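Acetyl-CoA hydrolase/transferase family protein (Porphyromonas gingivalis, PDB 2NVV) probably transfers coenzyme A from an acyl-CoA to a carboxylate such as acetate, or hydrolyses acetyl-CoA, and binds zinc. Local coordinates at residues G246-K250 / D251-L255; E284-D288 / A289-L293; F101-L105 / S106-Q110. All blocks are in the same frame, centred on the assembly; numbering follows the deposited sequence.

Contact 1: G246-K250 / D251-L255; sequences GRIPK and DFLPL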
# COMPACT_ATOMS: atom_id res chain seq x y z
N GLY A 246 23.65 -5.10 10.48
CA GLY A 246 23.69 -3.78 9.87
C GLY A 246 22.45 -3.40 9.08
O GLY A 246 22.46 -2.41 8.34
N ARG A 247 21.38 -4.18 9.23
CA ARG A 247 20.15 -3.91 8.50
C ARG A 247 19.13 -3.09 9.28
O ARG A 247 18.05 -2.79 8.78
CB ARG A 247 19.54 -5.22 8.02
CG ARG A 247 20.13 -5.69 6.69
CD ARG A 247 19.77 -7.12 6.39
NE ARG A 247 20.91 -8.00 6.62
CZ ARG A 247 20.84 -9.17 7.25
NH1 ARG A 247 21.93 -9.91 7.42
NH2 ARG A 247 19.68 -9.61 7.72
N ILE A 248 19.48 -2.74 10.51
CA ILE A 248 18.65 -1.91 11.37
C ILE A 248 19.65 -1.11 12.18
O ILE A 248 20.61 -1.66 12.71
CB ILE A 248 17.78 -2.73 12.34
CG1 ILE A 248 16.83 -3.65 11.57
CG2 ILE A 248 16.96 -1.78 13.23
CD1 ILE A 248 15.90 -4.42 12.47
N PRO A 249 19.44 0.22 12.28
CA PRO A 249 20.38 1.04 13.06
C PRO A 249 20.54 0.55 14.49
O PRO A 249 19.56 0.14 15.12
CB PRO A 249 19.80 2.45 12.96
CG PRO A 249 18.39 2.25 12.47
CD PRO A 249 18.45 1.05 11.58
N LYS A 250 21.78 0.57 14.98
CA LYS A 250 22.12 0.12 16.31
C LYS A 250 21.25 0.61 17.46
O LYS A 250 21.06 -0.11 18.44
CB LYS A 250 23.59 0.46 16.62
CG LYS A 250 24.55 -0.71 16.46
CD LYS A 250 24.53 -1.31 15.04
CE LYS A 250 25.60 -2.38 14.92
NZ LYS A 250 25.84 -2.79 13.51
N ASP A 251 20.74 1.83 17.36
CA ASP A 251 19.87 2.37 18.41
C ASP A 251 18.42 1.93 18.24
O ASP A 251 17.54 2.41 18.94
CB ASP A 251 19.92 3.90 18.41
CG ASP A 251 21.29 4.44 18.73
OD1 ASP A 251 21.88 4.01 19.74
OD2 ASP A 251 21.77 5.32 17.98
N PHE A 252 18.18 1.01 17.30
CA PHE A 252 16.83 0.49 17.04
C PHE A 252 15.94 1.55 16.36
O PHE A 252 16.41 2.64 15.99
CB PHE A 252 16.19 0.02 18.34
CG PHE A 252 15.24 -1.14 18.16
CD1 PHE A 252 14.21 -1.35 19.07
CD2 PHE A 252 15.39 -2.04 17.12
CE1 PHE A 252 13.36 -2.44 18.94
CE2 PHE A 252 14.54 -3.13 16.98
CZ PHE A 252 13.53 -3.33 17.89
N LEU A 253 14.66 1.23 16.23
CA LEU A 253 13.68 2.11 15.57
C LEU A 253 12.33 2.02 16.27
O LEU A 253 12.14 1.19 17.16
CB LEU A 253 13.53 1.68 14.11
CG LEU A 253 14.22 2.44 12.97
CD1 LEU A 253 15.45 3.13 13.45
CD2 LEU A 253 14.55 1.47 11.86
N PRO A 254 11.37 2.89 15.90
CA PRO A 254 10.04 2.85 16.54
C PRO A 254 9.36 1.55 16.18
O PRO A 254 9.58 1.02 15.08
CB PRO A 254 9.33 4.05 15.92
CG PRO A 254 10.43 4.98 15.60
CD PRO A 254 11.48 4.07 15.03
N LEU A 255 8.52 1.04 17.08
CA LEU A 255 7.81 -0.20 16.82
C LEU A 255 6.30 -0.05 16.77
O LEU A 255 5.74 0.89 17.30
CB LEU A 255 8.13 -1.27 17.86
CG LEU A 255 9.54 -1.83 17.99
CD1 LEU A 255 9.52 -2.85 19.12
CD2 LEU A 255 10.00 -2.50 16.71

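Contact 2: E284-D288 / A289-L293; sequences EVIQD and AVIAL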
# COMPACT_ATOMS: atom_id res chain seq x y z
N GLU A 284 -0.79 1.70 17.07
CA GLU A 284 -2.18 2.07 16.94
C GLU A 284 -2.74 2.08 18.34
O GLU A 284 -3.20 3.13 18.82
CB GLU A 284 -2.94 1.04 16.13
CG GLU A 284 -2.87 1.23 14.64
CD GLU A 284 -3.50 0.08 13.89
OE1 GLU A 284 -2.89 -1.01 13.86
OE2 GLU A 284 -4.60 0.26 13.35
N VAL A 285 -2.71 0.93 19.00
CA VAL A 285 -3.24 0.83 20.36
C VAL A 285 -2.19 0.39 21.40
O VAL A 285 -1.46 -0.59 21.22
CB VAL A 285 -4.52 -0.10 20.42
CG1 VAL A 285 -4.89 -0.58 19.03
CG2 VAL A 285 -4.30 -1.27 21.35
N ILE A 286 -2.13 1.15 22.48
CA ILE A 286 -1.20 0.89 23.56
C ILE A 286 -1.91 -0.04 24.54
O ILE A 286 -2.96 0.30 25.08
CB ILE A 286 -0.81 2.21 24.25
CG1 ILE A 286 -0.24 3.17 23.19
CG2 ILE A 286 0.21 1.97 25.33
CD1 ILE A 286 -0.12 4.60 23.65
N GLN A 287 -1.34 -1.23 24.74
CA GLN A 287 -1.94 -2.21 25.64
C GLN A 287 -1.20 -2.34 26.96
O GLN A 287 -0.18 -1.68 27.19
CB GLN A 287 -2.01 -3.58 24.96
CG GLN A 287 -0.65 -4.18 24.64
CD GLN A 287 -0.17 -3.86 23.24
OE1 GLN A 287 -0.34 -4.66 22.31
NE2 GLN A 287 0.44 -2.70 23.06
N ASP A 288 -1.71 -3.20 27.84
CA ASP A 288 -1.10 -3.44 29.14
C ASP A 288 0.36 -3.81 29.00
O ASP A 288 1.21 -3.28 29.71
CB ASP A 288 -1.83 -4.56 29.88
CG ASP A 288 -3.21 -4.16 30.34
OD1 ASP A 288 -3.91 -5.01 30.91
OD2 ASP A 288 -3.60 -3.00 30.15
N ALA A 289 0.65 -4.72 28.09
CA ALA A 289 2.03 -5.18 27.87
C ALA A 289 3.02 -4.04 27.67
O ALA A 289 4.15 -4.11 28.14
CB ALA A 289 2.08 -6.13 26.68
N VAL A 290 2.59 -2.98 26.99
CA VAL A 290 3.45 -1.81 26.75
C VAL A 290 3.66 -1.05 28.04
O VAL A 290 4.78 -0.65 28.38
CB VAL A 290 2.82 -0.86 25.68
CG1 VAL A 290 3.57 0.46 25.64
CG2 VAL A 290 2.85 -1.53 24.32
N ILE A 291 2.58 -0.85 28.78
CA ILE A 291 2.64 -0.15 30.06
C ILE A 291 3.62 -0.85 31.01
O ILE A 291 4.43 -0.21 31.68
CB ILE A 291 1.25 -0.09 30.70
CG1 ILE A 291 0.27 0.56 29.72
CG2 ILE A 291 1.31 0.67 32.01
CD1 ILE A 291 0.63 1.99 29.36
N ALA A 292 3.53 -2.18 31.06
CA ALA A 292 4.39 -2.98 31.92
C ALA A 292 5.86 -2.73 31.63
O ALA A 292 6.65 -2.55 32.56
CB ALA A 292 4.05 -4.47 31.75
N LEU A 293 6.23 -2.73 30.35
CA LEU A 293 7.60 -2.49 29.93
C LEU A 293 8.01 -1.06 30.19
O LEU A 293 9.19 -0.76 30.41
CB LEU A 293 7.75 -2.80 28.44
CG LEU A 293 7.65 -4.29 28.11
CD1 LEU A 293 7.73 -4.51 26.61
CD2 LEU A 293 8.77 -5.04 28.84

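Contact 3: F101-L105 / S106-Q110; sequences FDLHL and STLAQ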
# COMPACT_ATOMS: atom_id res chain seq x y z
N PHE A 101 -17.70 -1.91 4.89
CA PHE A 101 -16.52 -1.82 4.06
C PHE A 101 -15.35 -1.37 4.92
O PHE A 101 -15.37 -0.28 5.47
CB PHE A 101 -16.75 -0.88 2.85
CG PHE A 101 -17.43 0.42 3.18
CD1 PHE A 101 -18.79 0.46 3.47
CD2 PHE A 101 -16.72 1.61 3.20
CE1 PHE A 101 -19.43 1.65 3.78
CE2 PHE A 101 -17.34 2.82 3.51
CZ PHE A 101 -18.71 2.84 3.80
N ASP A 102 -14.36 -2.24 5.09
CA ASP A 102 -13.19 -1.92 5.89
C ASP A 102 -12.17 -1.13 5.07
O ASP A 102 -11.88 -1.47 3.91
CB ASP A 102 -12.55 -3.20 6.47
CG ASP A 102 -12.33 -4.30 5.42
OD1 ASP A 102 -11.40 -5.13 5.60
OD2 ASP A 102 -13.10 -4.36 4.43
N LEU A 103 -11.63 -0.08 5.68
CA LEU A 103 -10.68 0.79 5.01
C LEU A 103 -9.37 0.87 5.74
O LEU A 103 -9.27 0.43 6.87
CB LEU A 103 -11.27 2.20 4.92
CG LEU A 103 -12.69 2.37 4.38
CD1 LEU A 103 -13.20 3.75 4.74
CD2 LEU A 103 -12.69 2.14 2.88
N HIS A 104 -8.36 1.41 5.08
CA HIS A 104 -7.07 1.62 5.71
C HIS A 104 -7.42 2.72 6.70
O HIS A 104 -7.91 3.78 6.31
CB HIS A 104 -6.02 2.11 4.70
CG HIS A 104 -5.65 1.10 3.67
ND1 HIS A 104 -5.13 -0.14 4.00
CD2 HIS A 104 -5.70 1.14 2.32
CE1 HIS A 104 -4.88 -0.81 2.89
NE2 HIS A 104 -5.21 -0.06 1.86
N LEU A 105 -7.19 2.47 7.99
CA LEU A 105 -7.55 3.44 9.02
C LEU A 105 -7.05 4.87 8.84
O LEU A 105 -7.79 5.82 9.08
CB LEU A 105 -7.14 2.90 10.39
CG LEU A 105 -7.79 1.56 10.76
CD1 LEU A 105 -7.50 1.24 12.22
CD2 LEU A 105 -9.30 1.62 10.51
N SER A 106 -5.82 5.04 8.40
CA SER A 106 -5.28 6.39 8.24
C SER A 106 -5.98 7.25 7.19
O SER A 106 -5.78 8.46 7.16
CB SER A 106 -3.79 6.32 7.87
OG SER A 106 -3.62 5.93 6.52
N THR A 107 -6.81 6.64 6.34
CA THR A 107 -7.47 7.39 5.27
C THR A 107 -8.89 7.90 5.48
O THR A 107 -9.32 8.77 4.73
CB THR A 107 -7.47 6.58 3.96
OG1 THR A 107 -8.34 5.45 4.10
CG2 THR A 107 -6.08 6.07 3.65
N LEU A 108 -9.61 7.38 6.47
CA LEU A 108 -11.00 7.78 6.71
C LEU A 108 -11.24 9.27 7.00
O LEU A 108 -12.19 9.87 6.49
CB LEU A 108 -11.62 6.95 7.84
CG LEU A 108 -13.09 7.26 8.17
CD1 LEU A 108 -13.95 7.05 6.94
CD2 LEU A 108 -13.56 6.36 9.29
N ALA A 109 -10.38 9.86 7.83
CA ALA A 109 -10.52 11.27 8.18
C ALA A 109 -10.45 12.21 6.97
O ALA A 109 -11.36 13.01 6.77
CB ALA A 109 -9.45 11.66 9.19
N GLN A 110 -9.39 12.12 6.18
CA GLN A 110 -9.27 13.00 5.04
C GLN A 110 -10.30 12.72 3.96
O GLN A 110 -10.79 13.65 3.32
CB GLN A 110 -7.87 12.92 4.42
CG GLN A 110 -7.47 11.55 3.95
CD GLN A 110 -6.30 11.58 2.98
OE1 GLN A 110 -5.31 12.28 3.20
NE2 GLN A 110 -6.40 10.81 1.91

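Contact 1: G246-K250 / D251-L255
Pro-249 and Leu-253 meet like a ridge laid across a ridge. The outer edge of the proline ring, CG and CD, faces the forked tip of the leucine, and the two side chains cross at about a right angle. CD2 of Leu-253 sits beside the ring at 3.9 Å from Pro-249 CD, and the other branch of the fork, CD1, lies over CG. Next to this pair, Ile-248 offers its short branch: CG2 lies 4.3 Å from Leu-253 CD2 and also approaches Phe-252, touching CD2 of the ring at its edge, near the ring plane, at 4.2 Å. The methyl thus touches both the leucine and the rim of the phenylalanine. Ile-348 closes over Ile-248, Phe-252 and Leu-253 from strand 348-352, while Met-243 of helix 226-245 meets Ile-248 and Phe-252. The proline ring also rests on Tyr-387 and on Pro-179 of the second subunit. What brings these side chains together is the backbone: Phe-252 N donates to Pro-249 O at 2.7 Å. Lys-250 and Asp-251 form the exposed corner, with Lys-250 NZ turned back to the carbonyl of Met-243. After the Schellman motif at Gly-246 has ended helix 226-245, this is a type I beta turn, Pro-249 to Phe-252, which redirects the chain into strand 255-257.

Contact 2: E284-D288 / A289-L293
Ile-286 reaches forward with its CG2 methyl onto Val-290, 3.7 Å from Val-290 CG1, and the two branched side chains cross at about a right angle. That methyl, Ile-286 CG2, stands anti to the isoleucine's own backbone N, and it also meets Ile-291 CD1, at 4.1 Å. Ala-302 of strand 299-304 covers both Ile-286 and Val-290, and Leu-307 packs on Ile-286 and Ile-291. Glu-284, the predicted carrier of the glutamyl-CoA thioester, lies next to strand 285-286, which runs parallel to strand 306-307. Helix 288-295 and strand 299-304 lie between them in sequence; the strand-helix-strand connection is of beta-alpha-beta kind, and the contact lies at its first strand-to-helix junction. Gln-287 holds the N-cap position. Its carbonyl O receives Ile-291 N at 3.3 Å, a nearly straight bond (165°), and Val-290 N adds a weak second bond. The side chain leaves between the backbone N and carbonyl carbon (chi1 65°), which puts Gln-287 CG 3.9 Å from Ala-289 CB; the bend at chi2 then swings the amide across Val-290, next to CG2. Leu-267 of helix 261-272 packs against Gln-287, Ala-289 and Val-290. Asp-288 opens the helix: Ala-292 N comes to Asp-288 O at 2.9 Å, while its carboxylate is engaged outside the two segments, OD1 hydrogen-bonded to Ser-310 OG.

Contact 3: F101-L105 / S106-Q110
Ser-106 carries the chain round to Thr-107, which turns back to grip His-104. The serine hydroxyl is engaged beyond the turn, hydrogen-bonded to OD1 of Asp-381, and its carbonyl O accepts from Arg-343 of the second subunit. Thr-107 makes the main polar contact, holding the carbonyl O of His-104 twice. The hydroxyl donates through OG1 at 2.8 Å and lies in the carbonyl plane; the backbone N donates to the same oxygen at 3.1 Å, from 43° out of that plane. The two donors thus approach from different directions: the OG1 bond fixes the rotation of the threonine side chain, while the N bond holds the backbone. OG1 sits between the threonine's backbone N and carbonyl carbon (chi1 69°), which turns the hydroxyl back along the chain and leaves Thr-107 CG2 to lie beside His-104 CB at 4.1 Å. Together the two bonds close the turn that leads into helix 108-113. Leu-108 supplies the apolar half of the contact: CG extends away from its backbone N (chi1 -179°), and CD1 meets Leu-103 CD1 at 4.0 Å, the two side chains crossing at about a right angle. The His-104 side chain lies about 8 Å from a bound zinc ion, and the carbonyl of nearby Asp-102 accepts from His-417 of the second subunit, a residue of the zinc site. In the fold, this turn joins strand 99-100, at one edge of the seven-stranded parallel sheet, to helix 108-113; Leu-103 leans on Thr-81 of strand 77-81, helix 379-385 meets His-104 and Leu-105, and helix 333-336 packs on Ala-109 and Gln-110.

In the fold
From the N terminus, contact 3 comes first, closing the turn between strand 99-100 and helix 108-113 in the N-terminal domain. Contact 1 follows, bending the loop that leads from helix 226-245 into strand 255-257, and contact 2 then joins strand 285-286 to helix 288-295. The three lie in series; none nests inside or crosses another. In space contacts 2 and 3 meet, Leu-105 packing on Glu-284, so the N-terminal domain borders the predicted thioester site. Contact 1 touches neither; its nearest atoms are about 7 Å from those of contact 2 and about 14 Å from those of contact 3. Contacts 1 and 3 both also touch the second subunit.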